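Local coordinates for Lin0012 protein (PDB 3K17) that probably phosphorylates phosphomevalonate with ATP in the mevalonate route to isoprenoids, as a kinase of the GHMP family, at residues 39-44 against 99-104; 47-52 against 60-65; 158-163 against 173-178; 269-274 against 325-330; 273-278 against 308-313. All blocks are in the same frame, centred on the assembly; numbering follows the deposited sequence.

Contact 1: residues 39-44 against 99-104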
# COMPACT_ATOMS: atom_id res chain seq x y z
N ILE A 39 -9.55 24.57 -29.71
CA ILE A 39 -9.98 23.38 -29.03
C ILE A 39 -11.48 23.57 -29.27
O ILE A 39 -11.99 24.69 -29.15
CB ILE A 39 -9.65 23.44 -27.52
CG1 ILE A 39 -8.28 22.78 -27.28
CG2 ILE A 39 -10.76 22.75 -26.72
CD1 ILE A 39 -7.82 22.76 -25.86
N THR A 40 -12.17 22.50 -29.66
CA THR A 40 -13.60 22.59 -29.92
C THR A 40 -14.36 21.65 -28.99
O THR A 40 -14.08 20.45 -28.95
CB THR A 40 -13.93 22.19 -31.38
OG1 THR A 40 -13.25 23.07 -32.27
CG2 THR A 40 -15.43 22.29 -31.64
N LEU A 41 -15.29 22.20 -28.22
CA LEU A 41 -16.09 21.39 -27.31
C LEU A 41 -17.54 21.41 -27.79
O LEU A 41 -18.17 22.47 -27.85
CB LEU A 41 -15.98 21.94 -25.88
CG LEU A 41 -16.52 21.02 -24.78
CD1 LEU A 41 -15.98 21.44 -23.43
CD2 LEU A 41 -18.05 21.05 -24.78
N THR A 42 -18.07 20.23 -28.14
CA THR A 42 -19.45 20.11 -28.60
C THR A 42 -20.28 19.50 -27.47
O THR A 42 -19.97 18.41 -26.97
CB THR A 42 -19.52 19.25 -29.87
OG1 THR A 42 -18.68 19.83 -30.88
CG2 THR A 42 -20.95 19.18 -30.41
N LEU A 43 -21.33 20.21 -27.06
CA LEU A 43 -22.19 19.76 -25.97
C LEU A 43 -23.63 19.53 -26.41
O LEU A 43 -24.17 20.28 -27.22
CB LEU A 43 -22.17 20.78 -24.83
CG LEU A 43 -23.12 20.60 -23.64
CD1 LEU A 43 -22.60 21.38 -22.46
CD2 LEU A 43 -24.55 21.06 -24.00
N GLU A 44 -24.24 18.49 -25.86
CA GLU A 44 -25.62 18.17 -26.20
C GLU A 44 -26.25 17.43 -25.03
O GLU A 44 -25.55 16.89 -24.18
CB GLU A 44 -25.65 17.28 -27.45
CG GLU A 44 -25.12 15.89 -27.21
CD GLU A 44 -24.84 15.13 -28.50
OE1 GLU A 44 -23.93 15.54 -29.25
OE2 GLU A 44 -25.54 14.13 -28.77
N VAL A 99 -25.48 15.69 -19.82
CA VAL A 99 -24.97 16.20 -21.09
C VAL A 99 -23.77 15.41 -21.60
O VAL A 99 -23.01 14.83 -20.83
CB VAL A 99 -24.54 17.69 -20.99
CG1 VAL A 99 -25.72 18.55 -20.57
CG2 VAL A 99 -23.38 17.83 -20.01
N LYS A 100 -23.63 15.40 -22.92
CA LYS A 100 -22.51 14.73 -23.57
C LYS A 100 -21.61 15.83 -24.10
O LYS A 100 -22.08 16.75 -24.77
CB LYS A 100 -23.00 13.86 -24.73
CG LYS A 100 -21.90 13.37 -25.66
CD LYS A 100 -22.47 12.50 -26.78
CE LYS A 100 -21.40 12.15 -27.80
NZ LYS A 100 -21.90 11.25 -28.88
N MSE A 101 -20.32 15.76 -23.78
CA MSE A 101 -19.36 16.76 -24.22
C MSE A 101 -18.19 16.09 -24.92
O MSE A 101 -17.58 15.15 -24.38
CB MSE A 101 -18.85 17.57 -23.03
CG MSE A 101 -19.89 18.49 -22.39
SE MSE A 101 -19.15 19.52 -20.91
CE MSE A 101 -19.40 18.22 -19.50
N VAL A 102 -17.88 16.57 -26.11
CA VAL A 102 -16.79 16.03 -26.91
C VAL A 102 -15.77 17.12 -27.23
O VAL A 102 -16.09 18.12 -27.86
CB VAL A 102 -17.31 15.46 -28.25
CG1 VAL A 102 -16.13 15.00 -29.11
CG2 VAL A 102 -18.26 14.30 -27.97
N ILE A 103 -14.53 16.91 -26.78
CA ILE A 103 -13.47 17.87 -27.03
C ILE A 103 -12.53 17.41 -28.13
O ILE A 103 -12.03 16.28 -28.11
CB ILE A 103 -12.66 18.13 -25.75
CG1 ILE A 103 -13.57 18.73 -24.67
CG2 ILE A 103 -11.47 19.06 -26.06
CD1 ILE A 103 -12.86 19.06 -23.36
N GLU A 104 -12.29 18.29 -29.10
CA GLU A 104 -11.38 18.02 -30.21
C GLU A 104 -10.32 19.11 -30.14
O GLU A 104 -10.55 20.16 -29.54
CB GLU A 104 -12.11 18.12 -31.55
CG GLU A 104 -13.24 17.13 -31.76
CD GLU A 104 -14.10 17.49 -32.97
OE1 GLU A 104 -14.80 18.54 -32.93
OE2 GLU A 104 -14.07 16.74 -33.97
O HOH W 1 -16.26 18.88 -30.54
O HOH W 2 -24.27 12.12 -29.97
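Strands 39-44 and 99-104 pair antiparallel in the mixed sheet of the N-terminal half, with Thr40 opposite Glu104, Thr42 opposite Val102 and Glu44 opposite Lys100 as hydrogen-bonded pairs. Each of these three pairs exchanges two backbone bonds, the shortest from Lys100 N to Glu44 O at 2.7 Å. Leu41 with Ile103 and Leu43 with Met101 are the non-hydrogen-bonded pairs between them, where CA-H groups turn to the carbonyls opposite, as Leu43 CA does to Lys100 O at 3.2 Å. Their side chains share the apolar face. Leu41 CG rests on Ile103 CG1 at 3.7 Å, while its CD2 branch reaches diagonally to CG of Met101, a selenomethionine, at 4.0 Å. That same CG meets Leu43 CD1, so Met101 bridges two leucines; helices 119-135 and 76-91 cover this side. The other face is mostly polar, with Val102 among its side chains. Glu44 and Lys100 run side by side, CG of Glu44 against CB of Lys100 at 3.8 Å; the lysine is extended throughout, all four torsions near 180°, and its NZ stays 4.6 Å from Glu44 OE2. A water spans that gap, donating to Glu44 OE2 and accepting from Lys100 NZ. Another water sits within bonding distance of Thr42 OG1 (2.6 Å), Val102 O and Glu104 OE1, perhaps sharing its protons among the acceptors, whereas Thr40 OG1 bonds to Lys10. The chemistry is thus two-sided: apolar branches pack together under the helices, and on the reverse opposite charges are bridged by water and not in direct contact, so their attraction is probably modest.

Contact 2: residues 47-52 against 60-65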
# COMPACT_ATOMS: atom_id res chain seq x y z
N GLU A 47 -28.75 11.03 -22.05
CA GLU A 47 -29.41 10.30 -20.97
C GLU A 47 -28.52 10.27 -19.74
O GLU A 47 -29.01 10.28 -18.60
CB GLU A 47 -29.71 8.87 -21.42
CG GLU A 47 -30.62 8.75 -22.64
CD GLU A 47 -31.98 9.38 -22.42
OE1 GLU A 47 -32.57 9.16 -21.34
OE2 GLU A 47 -32.48 10.09 -23.33
N ARG A 48 -27.22 10.23 -19.97
CA ARG A 48 -26.24 10.21 -18.89
C ARG A 48 -25.05 11.08 -19.26
O ARG A 48 -24.80 11.34 -20.44
CB ARG A 48 -25.78 8.76 -18.64
CG ARG A 48 -26.81 7.91 -17.93
CD ARG A 48 -26.36 6.46 -17.79
NE ARG A 48 -26.39 5.75 -19.07
CZ ARG A 48 -27.51 5.38 -19.68
NH1 ARG A 48 -28.69 5.64 -19.13
NH2 ARG A 48 -27.45 4.73 -20.84
N ASN A 49 -24.32 11.56 -18.26
CA ASN A 49 -23.17 12.41 -18.51
C ASN A 49 -22.12 11.68 -19.32
O ASN A 49 -21.90 10.49 -19.12
CB ASN A 49 -22.53 12.88 -17.21
CG ASN A 49 -23.32 13.96 -16.55
OD1 ASN A 49 -23.92 14.80 -17.22
ND2 ASN A 49 -23.31 13.98 -15.22
N GLU A 50 -21.46 12.41 -20.21
CA GLU A 50 -20.45 11.81 -21.05
C GLU A 50 -19.38 12.84 -21.41
O GLU A 50 -19.71 13.93 -21.88
CB GLU A 50 -21.09 11.30 -22.32
CG GLU A 50 -20.68 9.92 -22.73
CD GLU A 50 -21.45 9.46 -23.94
OE1 GLU A 50 -21.28 10.07 -25.01
OE2 GLU A 50 -22.23 8.49 -23.81
N LEU A 51 -18.12 12.50 -21.17
CA LEU A 51 -17.03 13.40 -21.52
C LEU A 51 -16.03 12.62 -22.37
O LEU A 51 -15.61 11.53 -21.99
CB LEU A 51 -16.31 13.94 -20.28
CG LEU A 51 -15.03 14.73 -20.58
CD1 LEU A 51 -15.35 15.96 -21.44
CD2 LEU A 51 -14.35 15.13 -19.28
N TRP A 52 -15.68 13.20 -23.51
CA TRP A 52 -14.71 12.61 -24.42
C TRP A 52 -13.60 13.64 -24.61
O TRP A 52 -13.89 14.81 -24.85
CB TRP A 52 -15.32 12.34 -25.80
CG TRP A 52 -16.51 11.45 -25.84
CD1 TRP A 52 -17.74 11.69 -25.29
CD2 TRP A 52 -16.61 10.19 -26.52
NE1 TRP A 52 -18.61 10.67 -25.60
CE2 TRP A 52 -17.94 9.74 -26.35
CE3 TRP A 52 -15.71 9.41 -27.25
CZ2 TRP A 52 -18.39 8.53 -26.90
CZ3 TRP A 52 -16.16 8.21 -27.80
CH2 TRP A 52 -17.49 7.78 -27.61
N VAL A 60 -15.88 8.99 -20.23
CA VAL A 60 -16.09 8.62 -18.84
C VAL A 60 -17.45 9.22 -18.50
O VAL A 60 -17.90 10.16 -19.17
CB VAL A 60 -15.05 9.23 -17.88
CG1 VAL A 60 -13.74 8.45 -17.96
CG2 VAL A 60 -14.84 10.69 -18.21
N SER A 61 -18.11 8.68 -17.49
CA SER A 61 -19.41 9.20 -17.09
C SER A 61 -19.36 9.46 -15.61
O SER A 61 -18.42 9.05 -14.92
CB SER A 61 -20.51 8.18 -17.41
OG SER A 61 -21.80 8.74 -17.17
N TRP A 62 -20.37 10.16 -15.12
CA TRP A 62 -20.46 10.48 -13.70
C TRP A 62 -21.91 10.84 -13.40
O TRP A 62 -22.64 11.29 -14.28
CB TRP A 62 -19.50 11.64 -13.37
CG TRP A 62 -19.83 12.97 -14.01
CD1 TRP A 62 -20.40 14.05 -13.39
CD2 TRP A 62 -19.57 13.37 -15.36
NE1 TRP A 62 -20.50 15.10 -14.28
CE2 TRP A 62 -20.00 14.71 -15.49
CE3 TRP A 62 -19.00 12.73 -16.48
CZ2 TRP A 62 -19.88 15.42 -16.69
CZ3 TRP A 62 -18.89 13.44 -17.67
CH2 TRP A 62 -19.33 14.78 -17.77
N PRO A 63 -22.34 10.66 -12.14
CA PRO A 63 -23.72 10.96 -11.75
C PRO A 63 -24.17 12.39 -12.03
O PRO A 63 -23.37 13.34 -11.97
CB PRO A 63 -23.74 10.62 -10.26
CG PRO A 63 -22.33 10.90 -9.83
CD PRO A 63 -21.51 10.34 -10.96
N ILE A 64 -25.45 12.53 -12.36
CA ILE A 64 -26.04 13.83 -12.64
C ILE A 64 -25.92 14.69 -11.40
O ILE A 64 -26.33 14.29 -10.32
CB ILE A 64 -27.52 13.67 -13.03
CG1 ILE A 64 -27.63 12.80 -14.28
CG2 ILE A 64 -28.16 15.04 -13.26
CD1 ILE A 64 -29.05 12.43 -14.67
N GLY A 65 -25.34 15.88 -11.56
CA GLY A 65 -25.16 16.78 -10.43
C GLY A 65 -24.10 16.28 -9.47
O GLY A 65 -23.85 16.89 -8.42
O HOH W 3 -24.67 10.53 -15.82
O HOH W 4 -23.93 16.69 -13.73
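Val60 opens the contact by pairing with Leu51 in a single antiparallel bridge: Leu51 N donates to Val60 O at 3.1 Å, Val60 N returns a bond to Leu51 O, and CG2 of Val60 lies near CB of Leu51. At Ser61 the backbone pairing ends and the side chain takes over, OG donating to Asn49 O over 2.6 Å. Trp62 then turns its indole under Asn49. Its chi1 of 65° folds the ring system back beneath that residue, and CB of Asn49 sits 3.4 Å from the centroid of its six-membered ring, squarely over the face, a CH-pi contact. The amide stacks on the indole with the planes 23° apart, while Asn49 ND2 donates to Trp62 O at 2.9 Å from above the carbonyl plane. The far edge of the indole carries CZ3 to Leu51 CB at 3.7 Å. One water joins Asn49 N to Trp62 O; beyond Pro63 and Ile64 a second accepts from both Asn49 ND2 and Gly65 N. Asn49 OD1 is taken by Val99 N, so the amide links loop 60-65 to strand 99-105, beside which strand 50-52 runs parallel, and Leu51 and Trp62 both pack on Ile82 of helix 76-91.

Contact 3: residues 158-163 against 173-178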
# COMPACT_ATOMS: atom_id res chain seq x y z
N ASN A 158 0.83 25.50 -10.13
CA ASN A 158 1.60 26.73 -10.32
C ASN A 158 1.12 27.41 -11.60
O ASN A 158 0.19 26.93 -12.25
CB ASN A 158 3.10 26.44 -10.40
CG ASN A 158 3.43 25.40 -11.46
OD1 ASN A 158 3.01 25.50 -12.60
ND2 ASN A 158 4.20 24.39 -11.08
N GLY A 159 1.76 28.52 -11.95
CA GLY A 159 1.37 29.25 -13.15
C GLY A 159 0.60 30.52 -12.81
O GLY A 159 0.02 30.64 -11.72
N SER A 160 0.60 31.47 -13.74
CA SER A 160 -0.07 32.76 -13.54
C SER A 160 -1.52 32.79 -13.97
O SER A 160 -2.26 33.69 -13.57
CB SER A 160 0.67 33.83 -14.33
OG SER A 160 0.50 33.60 -15.72
N CYS A 161 -1.93 31.81 -14.78
CA CYS A 161 -3.28 31.76 -15.32
C CYS A 161 -3.45 32.81 -16.42
O CYS A 161 -4.56 33.12 -16.83
CB CYS A 161 -4.33 31.96 -14.23
SG CYS A 161 -4.53 30.48 -13.19
N GLY A 162 -2.33 33.35 -16.90
CA GLY A 162 -2.39 34.32 -17.99
C GLY A 162 -2.86 33.56 -19.23
O GLY A 162 -3.51 34.13 -20.11
N ASP A 163 -2.53 32.27 -19.29
CA ASP A 163 -2.94 31.44 -20.41
C ASP A 163 -4.46 31.28 -20.36
O ASP A 163 -5.12 31.33 -21.39
CB ASP A 163 -2.24 30.07 -20.40
CG ASP A 163 -2.30 29.38 -19.04
OD1 ASP A 163 -2.83 29.95 -18.06
OD2 ASP A 163 -1.78 28.25 -18.96
N ILE A 173 -4.18 40.77 -25.15
CA ILE A 173 -4.42 41.29 -23.81
C ILE A 173 -3.16 41.57 -23.00
O ILE A 173 -2.08 41.02 -23.25
CB ILE A 173 -5.27 40.32 -22.94
CG1 ILE A 173 -4.51 39.01 -22.75
CG2 ILE A 173 -6.62 40.08 -23.59
CD1 ILE A 173 -5.08 38.09 -21.66
N ALA A 174 -3.34 42.43 -22.01
CA ALA A 174 -2.30 42.75 -21.05
C ALA A 174 -2.89 42.06 -19.82
O ALA A 174 -3.97 42.45 -19.34
CB ALA A 174 -2.20 44.25 -20.83
N TYR A 175 -2.22 41.03 -19.34
CA TYR A 175 -2.71 40.29 -18.18
C TYR A 175 -1.90 40.59 -16.93
O TYR A 175 -0.67 40.46 -16.94
CB TYR A 175 -2.65 38.79 -18.45
CG TYR A 175 -3.02 37.95 -17.24
CD1 TYR A 175 -4.35 37.85 -16.83
CD2 TYR A 175 -2.04 37.29 -16.49
CE1 TYR A 175 -4.70 37.12 -15.69
CE2 TYR A 175 -2.39 36.56 -15.35
CZ TYR A 175 -3.71 36.48 -14.96
OH TYR A 175 -4.06 35.75 -13.84
N THR A 176 -2.57 40.98 -15.85
CA THR A 176 -1.90 41.26 -14.60
C THR A 176 -2.35 40.24 -13.55
O THR A 176 -3.50 40.24 -13.11
CB THR A 176 -2.18 42.68 -14.11
OG1 THR A 176 -1.75 43.62 -15.10
CG2 THR A 176 -1.45 42.95 -12.80
N THR A 177 -1.41 39.40 -13.16
CA THR A 177 -1.64 38.32 -12.21
C THR A 177 -2.27 38.73 -10.89
O THR A 177 -1.82 39.67 -10.24
CB THR A 177 -0.32 37.58 -11.93
OG1 THR A 177 0.33 37.29 -13.17
CG2 THR A 177 -0.59 36.27 -11.18
N PHE A 178 -3.31 38.00 -10.49
CA PHE A 178 -4.00 38.25 -9.24
C PHE A 178 -3.09 37.88 -8.08
O PHE A 178 -2.03 37.27 -8.28
CB PHE A 178 -5.29 37.41 -9.19
CG PHE A 178 -5.06 35.93 -9.37
CD1 PHE A 178 -4.61 35.14 -8.32
CD2 PHE A 178 -5.30 35.33 -10.60
CE1 PHE A 178 -4.41 33.76 -8.49
CE2 PHE A 178 -5.10 33.95 -10.78
CZ PHE A 178 -4.65 33.17 -9.72
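A chi1 of 175° turns the Tyr175 ring away from its own backbone N and across the start of helix 162-169, and Phe178, with chi1 at 56°, swings its ring back toward the same turn. The phenol of Tyr175 ends in a hydrogen bond, OH donating to Ser160 O over 2.7 Å, slightly tilted from the carbonyl plane. Above the ring lies Gly162: its CA is 3.6 Å from the centroid, offset toward the rim, in a CH-pi contact. Gly162 CA comes within 3.3 Å of Tyr175 CD2, so helix backbone lies directly on the ring. Ser160 shapes the turn as an ST turn, its OG accepting from Gly162 N at 3.1 Å, while its CB touches Thr177 OG1 at 3.7 Å; that hydroxyl is bonded to Val23 O. Cys161, at the N-cap position, places CB 4.1 Å from CE2 of Phe178, near the ring plane, with SG farther off at the same ring's edge in a sulfur-aromatic contact. The buried cluster joins the start of helix 162-169 to the end of strand 172-176, flanked by strands 29-35 and 204-208; helix 141-156 lies against Cys161, Tyr175 and Phe178, and Trp200 meets Phe178 edge-to-face.

Contact 4: residues 269-274 against 325-330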
# COMPACT_ATOMS: atom_id res chain seq x y z
N LEU A 269 9.12 51.22 -30.65
CA LEU A 269 9.16 50.92 -29.22
C LEU A 269 8.79 49.45 -28.97
O LEU A 269 9.18 48.87 -27.96
CB LEU A 269 8.22 51.85 -28.46
CG LEU A 269 8.20 51.68 -26.94
CD1 LEU A 269 9.60 51.89 -26.37
CD2 LEU A 269 7.20 52.66 -26.32
N LEU A 270 8.02 48.86 -29.88
CA LEU A 270 7.64 47.46 -29.75
C LEU A 270 8.87 46.60 -30.03
O LEU A 270 9.19 45.70 -29.25
CB LEU A 270 6.51 47.11 -30.73
CG LEU A 270 6.05 45.64 -30.75
CD1 LEU A 270 5.60 45.18 -29.36
CD2 LEU A 270 4.92 45.49 -31.75
N TYR A 271 9.55 46.88 -31.14
CA TYR A 271 10.75 46.12 -31.52
C TYR A 271 11.82 46.13 -30.44
O TYR A 271 12.33 45.08 -30.05
CB TYR A 271 11.36 46.65 -32.82
CG TYR A 271 10.42 46.63 -34.01
CD1 TYR A 271 9.70 45.48 -34.33
CD2 TYR A 271 10.26 47.76 -34.81
CE1 TYR A 271 8.83 45.46 -35.43
CE2 TYR A 271 9.40 47.75 -35.91
CZ TYR A 271 8.69 46.60 -36.21
OH TYR A 271 7.83 46.60 -37.29
N SER A 272 12.17 47.31 -29.96
CA SER A 272 13.20 47.42 -28.93
C SER A 272 12.79 46.74 -27.63
O SER A 272 13.62 46.16 -26.95
CB SER A 272 13.54 48.90 -28.68
OG SER A 272 12.37 49.66 -28.45
N SER A 273 11.50 46.79 -27.29
CA SER A 273 11.02 46.16 -26.07
C SER A 273 11.16 44.64 -26.16
O SER A 273 11.55 43.98 -25.20
CB SER A 273 9.55 46.51 -25.82
OG SER A 273 9.39 47.91 -25.65
N ILE A 274 10.82 44.09 -27.32
CA ILE A 274 10.92 42.65 -27.53
C ILE A 274 12.39 42.22 -27.43
O ILE A 274 12.72 41.22 -26.79
CB ILE A 274 10.34 42.25 -28.90
CG1 ILE A 274 8.83 42.50 -28.91
CG2 ILE A 274 10.65 40.80 -29.20
CD1 ILE A 274 8.06 41.68 -27.88
N PHE A 325 7.94 39.95 -34.84
CA PHE A 325 7.25 41.11 -35.43
C PHE A 325 8.15 41.59 -36.56
O PHE A 325 9.36 41.73 -36.37
CB PHE A 325 7.11 42.23 -34.40
CG PHE A 325 6.04 41.99 -33.38
CD1 PHE A 325 4.69 42.12 -33.72
CD2 PHE A 325 6.37 41.65 -32.07
CE1 PHE A 325 3.69 41.91 -32.77
CE2 PHE A 325 5.37 41.44 -31.11
CZ PHE A 325 4.04 41.57 -31.46
N SER A 326 7.58 41.82 -37.74
CA SER A 326 8.35 42.28 -38.90
C SER A 326 7.79 43.58 -39.51
O SER A 326 6.59 43.83 -39.46
CB SER A 326 8.39 41.20 -39.99
OG SER A 326 9.17 40.08 -39.57
N LYS A 327 8.68 44.38 -40.09
CA LYS A 327 8.29 45.66 -40.70
C LYS A 327 7.23 45.57 -41.78
O LYS A 327 6.36 46.43 -41.87
CB LYS A 327 9.51 46.36 -41.28
CG LYS A 327 10.22 47.30 -40.33
CD LYS A 327 11.05 46.57 -39.31
CE LYS A 327 11.82 47.57 -38.46
NZ LYS A 327 12.63 48.47 -39.32
N THR A 328 7.31 44.54 -42.62
CA THR A 328 6.35 44.39 -43.71
C THR A 328 6.02 42.92 -43.92
O THR A 328 6.70 42.04 -43.39
CB THR A 328 6.91 44.93 -45.04
OG1 THR A 328 8.04 44.13 -45.44
CG2 THR A 328 7.36 46.37 -44.89
N LYS A 329 4.97 42.67 -44.70
CA LYS A 329 4.57 41.30 -45.00
C LYS A 329 5.72 40.64 -45.74
O LYS A 329 6.09 39.50 -45.46
CB LYS A 329 3.33 41.29 -45.90
CG LYS A 329 2.07 41.88 -45.31
CD LYS A 329 0.92 41.78 -46.32
CE LYS A 329 -0.33 42.52 -45.86
NZ LYS A 329 -0.93 41.93 -44.64
N GLU A 330 6.29 41.37 -46.70
CA GLU A 330 7.40 40.87 -47.50
C GLU A 330 8.57 40.44 -46.63
O GLU A 330 9.18 39.40 -46.88
CB GLU A 330 7.87 41.93 -48.51
CG GLU A 330 6.87 42.25 -49.62
CD GLU A 330 5.52 42.75 -49.10
OE1 GLU A 330 5.51 43.56 -48.14
OE2 GLU A 330 4.48 42.34 -49.66
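Helix 267-288 packs on the end of strand 321-326 in the C-terminal part, through Leu270, Tyr271 and Ile274 against Phe325. Leu270 stands over the Phe325 ring: CD2 is 3.8 Å from the centroid and only 5° off the ring normal, a centred CH-pi contact in which the methyl is almost equidistant from all six carbons. Leu270 reaches it with CG anti to the backbone N (chi1 177°). One helical turn on, Ile274 CG1 approaches CD2 of the same ring at 4.1 Å, and the Phe215 ring meets it with the two planes about 50° apart. This is a helix laid on the four-stranded antiparallel sheet of the GHMP kinase C-terminal domain, where strand 321-326 lies between strands 310-313 and 214-219. Tyr271, the next helix residue after Leu270, reaches toward the strand's end, its ring edge at CE1 touching Phe325 CB at 3.8 Å. Lys327, bent at chi2 and chi4, brings its aliphatic part slantwise across the tyrosine ring, with CE 3.5 Å from CE2 of Tyr271 and CD near the phenol end. The buried Tyr271 OH finds no hydrogen-bond partner in the model; Ser326 O is 3.7 Å from it. Pro213 also touches Tyr271, and Pro211 lies against both Leu270 and Phe325.

Contact 5: residues 273-278 against 308-313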
# COMPACT_ATOMS: atom_id res chain seq x y z
N SER A 273 11.50 46.79 -27.29
CA SER A 273 11.02 46.16 -26.07
C SER A 273 11.16 44.64 -26.16
O SER A 273 11.55 43.98 -25.20
CB SER A 273 9.55 46.51 -25.82
OG SER A 273 9.39 47.91 -25.65
N ILE A 274 10.82 44.09 -27.32
CA ILE A 274 10.92 42.65 -27.53
C ILE A 274 12.39 42.22 -27.43
O ILE A 274 12.72 41.22 -26.79
CB ILE A 274 10.34 42.25 -28.90
CG1 ILE A 274 8.83 42.50 -28.91
CG2 ILE A 274 10.65 40.80 -29.20
CD1 ILE A 274 8.06 41.68 -27.88
N LYS A 275 13.29 43.00 -28.05
CA LYS A 275 14.71 42.67 -28.01
C LYS A 275 15.19 42.65 -26.56
O LYS A 275 15.92 41.75 -26.16
CB LYS A 275 15.53 43.70 -28.79
CG LYS A 275 15.17 43.84 -30.26
CD LYS A 275 16.19 44.75 -30.95
CE LYS A 275 15.63 45.35 -32.23
NZ LYS A 275 15.21 44.29 -33.18
N GLU A 276 14.76 43.64 -25.79
CA GLU A 276 15.15 43.72 -24.39
C GLU A 276 14.56 42.56 -23.59
O GLU A 276 15.25 41.96 -22.75
CB GLU A 276 14.70 45.04 -23.76
CG GLU A 276 15.31 46.28 -24.40
CD GLU A 276 15.00 47.54 -23.61
OE1 GLU A 276 15.44 47.62 -22.45
OE2 GLU A 276 14.33 48.44 -24.15
N ASN A 277 13.29 42.24 -23.83
CA ASN A 277 12.67 41.13 -23.11
C ASN A 277 13.46 39.87 -23.43
O ASN A 277 13.79 39.09 -22.54
CB ASN A 277 11.21 40.94 -23.54
CG ASN A 277 10.39 40.18 -22.50
OD1 ASN A 277 10.94 39.47 -21.65
ND2 ASN A 277 9.07 40.30 -22.58
N ARG A 278 13.78 39.68 -24.70
CA ARG A 278 14.54 38.52 -25.12
C ARG A 278 15.84 38.45 -24.34
O ARG A 278 16.24 37.38 -23.88
CB ARG A 278 14.88 38.59 -26.62
CG ARG A 278 15.79 37.45 -27.08
CD ARG A 278 16.30 37.63 -28.50
NE ARG A 278 17.16 36.51 -28.87
CZ ARG A 278 17.95 36.48 -29.95
NH1 ARG A 278 18.00 37.51 -30.78
NH2 ARG A 278 18.70 35.41 -30.18
N GLY A 308 15.20 43.07 -39.57
CA GLY A 308 14.70 44.40 -39.24
C GLY A 308 13.71 44.47 -38.10
O GLY A 308 13.49 45.55 -37.55
N GLY A 309 13.12 43.34 -37.72
CA GLY A 309 12.15 43.34 -36.63
C GLY A 309 12.71 42.87 -35.31
O GLY A 309 13.82 43.23 -34.93
N ALA A 310 11.93 42.06 -34.59
CA ALA A 310 12.35 41.51 -33.31
C ALA A 310 11.66 40.16 -33.10
O ALA A 310 10.60 39.90 -33.67
CB ALA A 310 12.00 42.47 -32.18
N GLY A 311 12.26 39.31 -32.28
CA GLY A 311 11.69 38.00 -32.03
C GLY A 311 12.14 37.42 -30.71
O GLY A 311 13.06 37.95 -30.09
N LYS A 312 11.51 36.33 -30.29
CA LYS A 312 11.86 35.71 -29.02
C LYS A 312 11.06 34.44 -28.80
O LYS A 312 10.15 34.12 -29.55
CB LYS A 312 11.57 36.68 -27.86
CG LYS A 312 10.13 37.18 -27.81
CD LYS A 312 9.85 38.08 -26.60
CE LYS A 312 9.79 37.31 -25.28
NZ LYS A 312 8.49 36.58 -25.08
N SER A 313 11.42 33.70 -27.75
CA SER A 313 10.70 32.49 -27.43
C SER A 313 9.37 32.94 -26.85
O SER A 313 9.26 34.07 -26.34
CB SER A 313 11.48 31.66 -26.40
OG SER A 313 11.84 32.46 -25.28
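Lys312, packed against Ile274, Asn277 and Arg278, carries a buried ammonium group gripped by three oxygens: NZ donates to its neighbour Ser313 O at 2.9 Å, nearly in line with the carbonyl, and is also bound by Val17 O and by a salt bridge to Glu20. Its chi1 of 56° and the bends at chi3 and chi4 fold the chain over the helix, so that the methylenes do the packing. CD lies 3.8 Å from Ile274 CG2, CB is 4.0 Å from Arg278 CB, and CE crosses obliquely beside Asn277. Ile274 thus uses its CG2 branch here: that methyl also meets Ala310 CB at 3.7 Å, and it sits close to Gly311 N. Lys275 also packs on Ala310, its CG 4.0 Å from Ala310 CB, and turns at chi4 to bring NZ next to Gly309 O. At the other end Arg278 stretches out from CG to NE, laying CD of this aliphatic stem against Gly311 O at 3.6 Å. The guanidinium is held beyond the contact by salt bridges with Glu293, Asp302 and Glu305, which probably offset its buried charge. The 273-278 segment of helix 267-288 runs at 32° to strand 310-313, an outer strand, within this chain, of the four-stranded sheet, with axes 7.2 Å apart; strand 321-326 pairs with that strand through Ala310 and Lys312, while helix 241-264 meets Asn277 and helix 295-306 packs on Lys275 and Arg278.

How the contacts relate
From the N terminus, contact 1 closes the long loop between strands 37-45 and 99-105, and contact 2, a short closure at 47-65, nests inside it; the two touch where strand 50-52 runs beside strand 99-105. Contact 3 follows in series, closing a tight loop through helix 162-169 and reaching another part of the same mixed sheet, about 26 Å from contact 1 between centres. Contacts 4 and 5 come last, across the chain's centre from contacts 1 and 2. Both start on helix 267-288 and share Ser273 and Ile274; contact 5 closes the shorter loop, onto strand 310-313, and contact 4 the longer, onto neighbouring strand 321-326, binding one helix to the C-terminal sheet.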